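Acetyl-CoA hydrolase/transferase family protein (Porphyromonas gingivalis, PDB 2NVV) probably hydrolyses acetyl-CoA or transfers its CoA to acetate through a glutamyl-CoA thioester intermediate, and binds zinc. Local coordinates at residues V187-R193 with I328-P332; P215-S219 with V309-I314. All coordinates share one frame; numbering follows the deposited sequence.

Interaction 1 of 2, residues V187-R193 with I328-P332; sequences VYTPSDR and ILLRP
R331 points its guanidinium at the backbone of the 187-193 loop, where the carbonyl oxygens of P190 and D192 both lie close to the plane of the group. R331 NH1 reaches P190 O at 2.9 Å, with the donor standing well above the plane of that carbonyl. D192 O is gripped end-on by two nitrogens: R331 NH1 at 2.8 Å, and R331 NH2 at 3.1 Å nearly in line with the C=O bond. An extended chain from CG to NE (chi3 -177°) gives R331 this reach, while S303 takes NE. L329 CD2 lies over one face of the guanidinium, offset toward its rim. The other methyl, L329 CD1, sits under a face of the R193 guanidinium, 3.8 Å from R193 NH2, which bonds to G169. The two carbonyls are presented by a type I turn from T189 to D192, closed by D192 N to T189 O. This joins strand 328-330 to a loop whose Y188 meets R183 of the second subunit. With a long, weak ion pair to D172 besides, R331 recognises the loop through backbone oxygens and would brace the turn, while D192 OD2 serves the loop's own amides, accepting Y188 N at 3.0 Å.

Interaction 2 of 2, residues P215-S219 with V309-I314; sequences PNDES and VSRSVI
In R311, CG is anti to the backbone N (chi1 178°) and the chain bends at chi3 (-53°), which lays the guanidinium against the carbonyl oxygen of N216; in N216, CG lies beside its own backbone N (chi1 -87°), which sends the amide toward V309, just before the helix. R311 NE meets N216 O at 2.7 Å, almost in line with the C=O bond and with the oxygen in the guanidinium plane, while NH1 adds a weak bond to the same oxygen. P215 runs alongside, its CG over one face of the guanidinium, 3.7 Å from R311 NH1. The N216 amide donates from ND2 to V309 O at 2.9 Å, the acceptor lying in the amide plane; a water bridges ND2 and V309 N. I314 CG2 packs against N216 CG at 3.9 Å, the two side chains crossing at about a right angle.

Farther along, the bent chain of E218 brings its carboxylate over the first turn of helix 311-318. E218 OE2 accepts S219 N at 3.0 Å and S219 OG at 3.2 Å, from opposite faces of the carboxylate plane. S310 is the N-cap, its OG bonded to D288. The loop after strand 206-212 thus meets a helix start whose first amides, of R311 and S312, have no acceptor within the helix and instead make weak bonds to D217 O and E218 OE2. At that end the negative charge of E218 would probably interact favourably with the helix dipole.

Followed from the N terminus, the chain first lays down six strands of the seven-stranded parallel sheet, the last of them 154-160. Residues 187-193 come next, strand 206-212 then completes the sheet, and 215-219 follow it. Past helix 226-245, the predicted CoA-binding positions 258-262 and E284, the chain returns at 309-314 to close interaction 2, then at 328-332 to close interaction 1. The shorter loop is therefore enclosed by the longer one, and they do not cross. Their centres lie 24 Å apart and their nearest atoms about 7 Å, so the two do not touch. Together they tie the sheet-bearing N-terminal part to helix 311-318 and to strand 328-330 of the small parallel sheet.

Interaction 1 of 2, residues V187-R193 with I328-P332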
loop_
_atom_site.group_PDB
_atom_site.type_symbol
_atom_site.label_atom_id
_atom_site.label_comp_id
_atom_site.label_asym_id
_atom_site.label_seq_id
_atom_site.Cartn_x
_atom_site.Cartn_y
_atom_site.Cartn_z
ATOM N N VAL A 187 6.721 14.217 13.598
ATOM C CA VAL A 187 7.933 14.446 12.833
ATOM C C VAL A 187 7.521 15.163 11.558
ATOM O O VAL A 187 6.787 14.625 10.725
ATOM C CB VAL A 187 8.708 13.126 12.526
ATOM C CG1 VAL A 187 7.755 12.053 12.114
ATOM C CG2 VAL A 187 9.729 13.346 11.418
ATOM N N TYR A 188 7.977 16.408 11.436
ATOM C CA TYR A 188 7.666 17.250 10.289
ATOM C C TYR A 188 8.921 17.538 9.463
ATOM O O TYR A 188 8.859 18.146 8.392
ATOM C CB TYR A 188 7.038 18.548 10.793
ATOM C CG TYR A 188 5.896 18.287 11.753
ATOM C CD1 TYR A 188 4.623 17.972 11.283
ATOM C CD2 TYR A 188 6.114 18.255 13.128
ATOM C CE1 TYR A 188 3.593 17.620 12.163
ATOM C CE2 TYR A 188 5.098 17.906 14.011
ATOM C CZ TYR A 188 3.841 17.585 13.521
ATOM O OH TYR A 188 2.843 17.204 14.394
ATOM N N THR A 189 10.055 17.075 9.974
ATOM C CA THR A 189 11.354 17.240 9.337
ATOM C C THR A 189 12.091 15.930 9.586
ATOM O O THR A 189 11.900 15.294 10.623
ATOM C CB THR A 189 12.129 18.405 9.992
ATOM O OG1 THR A 189 11.526 19.647 9.606
ATOM C CG2 THR A 189 13.584 18.389 9.592
ATOM N N PRO A 190 12.946 15.502 8.641
ATOM C CA PRO A 190 13.640 14.240 8.893
ATOM C C PRO A 190 14.534 14.192 10.133
ATOM O O PRO A 190 14.909 13.109 10.573
ATOM C CB PRO A 190 14.396 13.987 7.585
ATOM C CG PRO A 190 14.554 15.333 6.996
ATOM C CD PRO A 190 13.254 16.012 7.296
ATOM N N SER A 191 14.843 15.344 10.723
ATOM C CA SER A 191 15.708 15.371 11.905
ATOM C C SER A 191 14.981 15.656 13.215
ATOM O O SER A 191 15.613 15.937 14.229
ATOM C CB SER A 191 16.815 16.403 11.722
ATOM O OG SER A 191 16.275 17.708 11.636
ATOM N N ASP A 192 13.657 15.576 13.200
ATOM C CA ASP A 192 12.882 15.842 14.405
ATOM C C ASP A 192 12.919 14.696 15.404
ATOM O O ASP A 192 12.746 13.531 15.036
ATOM C CB ASP A 192 11.419 16.153 14.057
ATOM C CG ASP A 192 11.247 17.509 13.407
ATOM O OD1 ASP A 192 12.227 18.283 13.357
ATOM O OD2 ASP A 192 10.121 17.798 12.955
ATOM N N ARG A 193 13.149 15.041 16.669
ATOM C CA ARG A 193 13.177 14.070 17.753
ATOM C C ARG A 193 11.809 14.043 18.442
ATOM O O ARG A 193 11.244 15.090 18.779
ATOM C CB ARG A 193 14.248 14.440 18.780
ATOM C CG ARG A 193 15.675 14.258 18.301
ATOM C CD ARG A 193 16.601 14.113 19.494
ATOM N NE ARG A 193 17.913 13.595 19.123
ATOM C CZ ARG A 193 18.805 14.276 18.405
ATOM N NH1 ARG A 193 18.512 15.503 17.989
ATOM N NH2 ARG A 193 19.985 13.736 18.103
ATOM N N ILE A 328 23.156 12.215 12.283
ATOM C CA ILE A 328 22.599 10.882 12.118
ATOM C C ILE A 328 21.601 10.636 13.219
ATOM O O ILE A 328 21.860 10.968 14.362
ATOM C CB ILE A 328 23.691 9.795 12.211
ATOM C CG1 ILE A 328 24.747 10.015 11.127
ATOM C CG2 ILE A 328 23.055 8.410 12.076
ATOM C CD1 ILE A 328 25.987 9.178 11.327
ATOM N N LEU A 329 20.457 10.062 12.873
ATOM C CA LEU A 329 19.434 9.757 13.866
ATOM C C LEU A 329 18.831 8.407 13.518
ATOM O O LEU A 329 18.361 8.213 12.399
ATOM C CB LEU A 329 18.343 10.826 13.864
ATOM C CG LEU A 329 17.344 10.789 15.024
ATOM C CD1 LEU A 329 18.062 11.012 16.354
ATOM C CD2 LEU A 329 16.307 11.863 14.800
ATOM N N LEU A 330 18.869 7.472 14.469
ATOM C CA LEU A 330 18.321 6.140 14.246
ATOM C C LEU A 330 16.986 5.975 14.971
ATOM O O LEU A 330 16.865 6.292 16.158
ATOM C CB LEU A 330 19.317 5.074 14.705
ATOM C CG LEU A 330 20.706 5.134 14.064
ATOM C CD1 LEU A 330 21.522 3.951 14.524
ATOM C CD2 LEU A 330 20.589 5.116 12.565
ATOM N N ARG A 331 15.992 5.468 14.243
ATOM C CA ARG A 331 14.647 5.280 14.779
ATOM C C ARG A 331 14.162 3.835 14.628
ATOM O O ARG A 331 14.739 3.042 13.873
ATOM C CB ARG A 331 13.659 6.185 14.037
ATOM C CG ARG A 331 14.087 7.635 13.838
ATOM C CD ARG A 331 13.177 8.285 12.805
ATOM N NE ARG A 331 13.542 9.661 12.474
ATOM C CZ ARG A 331 13.217 10.716 13.216
ATOM N NH1 ARG A 331 13.588 11.935 12.840
ATOM N NH2 ARG A 331 12.515 10.557 14.335
ATOM N N PRO A 332 13.097 3.471 15.363
ATOM C CA PRO A 332 12.571 2.108 15.254
ATOM C C PRO A 332 11.935 2.087 13.875
ATOM O O PRO A 332 11.514 3.126 13.397
ATOM C CB PRO A 332 11.527 2.050 16.369
ATOM C CG PRO A 332 12.012 3.078 17.362
ATOM C CD PRO A 332 12.427 4.201 16.453
#

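Interaction 2 of 2, residues P215-S219 with V309-I314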
loop_
_atom_site.group_PDB
_atom_site.type_symbol
_atom_site.label_atom_id
_atom_site.label_comp_id
_atom_site.label_asym_id
_atom_site.label_seq_id
_atom_site.Cartn_x
_atom_site.Cartn_y
_atom_site.Cartn_z
ATOM N N PRO A 215 33.559 -6.341 16.641
ATOM C CA PRO A 215 33.771 -5.242 15.699
ATOM C C PRO A 215 32.914 -5.401 14.452
ATOM O O PRO A 215 32.407 -6.475 14.188
ATOM C CB PRO A 215 35.257 -5.351 15.388
ATOM C CG PRO A 215 35.457 -6.838 15.370
ATOM C CD PRO A 215 34.694 -7.286 16.604
ATOM N N ASN A 216 32.754 -4.312 13.702
ATOM C CA ASN A 216 31.985 -4.312 12.459
ATOM C C ASN A 216 32.811 -5.051 11.418
ATOM O O ASN A 216 34.050 -5.060 11.503
ATOM C CB ASN A 216 31.756 -2.877 11.962
ATOM C CG ASN A 216 30.516 -2.233 12.555
ATOM O OD1 ASN A 216 30.288 -2.268 13.767
ATOM N ND2 ASN A 216 29.710 -1.621 11.695
ATOM N N ASP A 217 32.150 -5.676 10.444
ATOM C CA ASP A 217 32.900 -6.360 9.392
ATOM C C ASP A 217 33.458 -5.244 8.526
ATOM O O ASP A 217 33.019 -4.096 8.644
ATOM C CB ASP A 217 31.996 -7.240 8.530
ATOM C CG ASP A 217 31.466 -8.446 9.274
ATOM O OD1 ASP A 217 30.570 -8.267 10.140
ATOM O OD2 ASP A 217 31.955 -9.569 8.983
ATOM N N GLU A 218 34.428 -5.548 7.672
ATOM C CA GLU A 218 34.943 -4.495 6.821
ATOM C C GLU A 218 34.290 -4.611 5.460
ATOM O O GLU A 218 33.662 -5.622 5.146
ATOM C CB GLU A 218 36.464 -4.559 6.682
ATOM C CG GLU A 218 37.014 -3.392 5.859
ATOM C CD GLU A 218 36.739 -2.015 6.492
ATOM O OE1 GLU A 218 37.348 -1.709 7.544
ATOM O OE2 GLU A 218 35.921 -1.238 5.943
ATOM N N SER A 219 34.428 -3.551 4.670
ATOM C CA SER A 219 33.858 -3.485 3.333
ATOM C C SER A 219 34.498 -4.547 2.456
ATOM O O SER A 219 35.725 -4.606 2.334
ATOM C CB SER A 219 34.086 -2.095 2.735
ATOM O OG SER A 219 35.457 -1.730 2.797
ATOM N N VAL A 309 27.351 0.371 8.293
ATOM C CA VAL A 309 28.581 0.786 7.628
ATOM C C VAL A 309 29.761 -0.143 7.898
ATOM O O VAL A 309 29.735 -0.927 8.843
ATOM C CB VAL A 309 28.970 2.209 8.054
ATOM C CG1 VAL A 309 27.855 3.179 7.677
ATOM C CG2 VAL A 309 29.247 2.241 9.552
ATOM N N SER A 310 30.789 -0.050 7.058
ATOM C CA SER A 310 31.972 -0.884 7.208
ATOM C C SER A 310 32.742 -0.489 8.462
ATOM O O SER A 310 32.488 0.565 9.037
ATOM C CB SER A 310 32.862 -0.759 5.970
ATOM O OG SER A 310 33.193 0.589 5.708
ATOM N N ARG A 311 33.672 -1.339 8.887
ATOM C CA ARG A 311 34.467 -1.076 10.087
ATOM C C ARG A 311 35.257 0.221 9.983
ATOM O O ARG A 311 35.385 0.960 10.955
ATOM C CB ARG A 311 35.433 -2.233 10.355
ATOM C CG ARG A 311 36.344 -2.015 11.566
ATOM C CD ARG A 311 37.329 -3.157 11.733
ATOM N NE ARG A 311 36.658 -4.455 11.755
ATOM C CZ ARG A 311 37.293 -5.621 11.789
ATOM N NH1 ARG A 311 36.611 -6.758 11.805
ATOM N NH2 ARG A 311 38.616 -5.647 11.810
ATOM N N SER A 312 35.791 0.493 8.801
ATOM C CA SER A 312 36.571 1.706 8.597
ATOM C C SER A 312 35.716 2.943 8.811
ATOM O O SER A 312 36.158 3.933 9.397
ATOM C CB SER A 312 37.147 1.732 7.187
ATOM O OG SER A 312 37.638 3.032 6.879
ATOM N N VAL A 313 34.482 2.869 8.328
ATOM C CA VAL A 313 33.538 3.969 8.427
ATOM C C VAL A 313 32.992 4.179 9.836
ATOM O O VAL A 313 32.867 5.319 10.300
ATOM C CB VAL A 313 32.366 3.755 7.448
ATOM C CG1 VAL A 313 31.302 4.814 7.662
ATOM C CG2 VAL A 313 32.873 3.820 6.016
ATOM N N ILE A 314 32.672 3.076 10.521
ATOM C CA ILE A 314 32.134 3.149 11.879
ATOM C C ILE A 314 33.174 3.694 12.834
ATOM O O ILE A 314 32.834 4.405 13.767
ATOM C CB ILE A 314 31.649 1.777 12.382
ATOM C CG1 ILE A 314 30.832 1.959 13.659
ATOM C CG2 ILE A 314 32.827 0.857 12.661
ATOM C CD1 ILE A 314 29.548 2.738 13.465
HETATM O O HOH W 1 27.319 -0.605 11.413
#